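Long-range contact in inositol-1-monophosphatase SuhB (Mycobacterium tuberculosis, PDB 2Q74), which probably dephosphorylates inositol 1-phosphate to free myo-inositol with magnesium as cofactor, a step of mycobacterial inositol biosynthesis: residues Ala118-Ile123 with Ile208-Leu213. Sequence-based numbering, arbitrary orientation.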
# COMPACT_ATOMS: atom_id res chain seq x y z
N ALA A 118 6.70 1.40 -2.02
CA ALA A 118 5.96 2.60 -1.85
C ALA A 118 6.88 3.58 -1.16
O ALA A 118 6.63 3.99 -0.00
CB ALA A 118 4.72 2.32 -1.01
N TYR A 119 7.97 3.93 -1.86
CA TYR A 119 8.79 5.08 -1.47
C TYR A 119 9.03 5.93 -2.69
O TYR A 119 8.98 5.43 -3.81
CB TYR A 119 10.10 4.64 -0.86
CG TYR A 119 10.69 3.42 -1.50
CD1 TYR A 119 11.67 3.51 -2.48
CD2 TYR A 119 10.27 2.17 -1.10
CE1 TYR A 119 12.20 2.34 -3.05
CE2 TYR A 119 10.78 1.05 -1.63
CZ TYR A 119 11.75 1.11 -2.61
OH TYR A 119 12.25 -0.09 -3.10
N ALA A 120 9.33 7.21 -2.48
CA ALA A 120 9.40 8.15 -3.61
C ALA A 120 10.47 9.24 -3.48
O ALA A 120 10.89 9.62 -2.40
CB ALA A 120 8.06 8.78 -3.79
N VAL A 121 10.92 9.72 -4.63
CA VAL A 121 11.75 10.90 -4.70
C VAL A 121 10.79 12.07 -5.00
O VAL A 121 10.00 11.98 -5.93
CB VAL A 121 12.77 10.76 -5.83
CG1 VAL A 121 13.64 12.01 -5.91
CG2 VAL A 121 13.61 9.49 -5.64
N SER A 122 10.87 13.14 -4.20
CA SER A 122 10.04 14.33 -4.38
C SER A 122 10.92 15.55 -4.64
O SER A 122 11.82 15.82 -3.85
CB SER A 122 9.19 14.57 -3.13
OG SER A 122 8.29 15.65 -3.30
N ILE A 123 10.64 16.26 -5.74
CA ILE A 123 11.37 17.46 -6.16
C ILE A 123 10.35 18.59 -6.41
O ILE A 123 9.56 18.52 -7.35
CB ILE A 123 12.14 17.25 -7.49
CG1 ILE A 123 12.91 15.93 -7.53
CG2 ILE A 123 13.07 18.42 -7.73
CD1 ILE A 123 14.26 15.94 -6.84
N ILE A 208 -0.51 3.84 3.59
CA ILE A 208 0.50 3.32 2.68
C ILE A 208 1.95 3.62 3.07
O ILE A 208 2.85 2.88 2.70
CB ILE A 208 0.18 3.80 1.26
CG1 ILE A 208 -1.04 3.04 0.74
CG2 ILE A 208 1.37 3.65 0.27
CD1 ILE A 208 -1.55 3.58 -0.56
N GLY A 209 2.19 4.68 3.83
CA GLY A 209 3.52 5.02 4.31
C GLY A 209 4.29 6.06 3.50
O GLY A 209 5.52 6.16 3.67
N SER A 210 3.60 6.83 2.62
CA SER A 210 4.26 7.87 1.84
C SER A 210 3.35 9.05 1.44
O SER A 210 2.44 8.92 0.63
CB SER A 210 4.92 7.28 0.59
OG SER A 210 5.47 8.33 -0.21
N ALA A 211 3.61 10.21 2.02
CA ALA A 211 2.77 11.36 1.81
C ALA A 211 2.82 11.79 0.36
O ALA A 211 1.80 12.12 -0.24
CB ALA A 211 3.19 12.49 2.73
N ALA A 212 4.02 11.75 -0.21
CA ALA A 212 4.24 12.13 -1.60
C ALA A 212 3.38 11.26 -2.53
O ALA A 212 2.71 11.77 -3.46
CB ALA A 212 5.73 12.01 -1.95
N LEU A 213 3.39 9.96 -2.27
CA LEU A 213 2.65 9.01 -3.11
C LEU A 213 1.15 9.10 -2.91
O LEU A 213 0.41 8.84 -3.85
CB LEU A 213 3.16 7.57 -2.86
CG LEU A 213 4.55 7.27 -3.43
CD1 LEU A 213 5.04 5.84 -3.03
CD2 LEU A 213 4.59 7.47 -4.93
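Leu213 packs on the main chain of Ala118 and on the methyl group of Ala120. Its CG sits 3.8 Å from Ala120 CB. The CD1 branch lies against the main chain at Ala118, while CD2 turns to the Ala120 methyl, at 3.9 Å from CB. The first torsion (chi1 -72°) puts CG of Leu213 beside its backbone N and directs it toward the strand. Ala118 CB also meets Ile208 CG2 at 3.8 Å. Farther along, Ala212 CB faces Ala120 CB at 4.4 Å. No hydrogen bond joins the segments directly.

This packing sets the start of strand 120-127, in the seven-stranded sheet, against the first turn of helix 211-220, a central layer of the alpha-beta-alpha-beta-alpha sandwich. Ser210 is the N-cap of that helix. Ser210 OG accepts a weak capping hydrogen bond from Leu213 N, 3.4 Å away and nearly straight (160°).

Polar links run through neighbouring residues. Asn111 ND2 donates hydrogen bonds to Ala118 O and Ile208 O, bridging the segments. Asp107, probably a magnesium ligand, takes a hydrogen bond from Ala212 N through OD2. Ser210 OG makes a weak one to the same oxygen. Together they may help orient the carboxylate for the metal site.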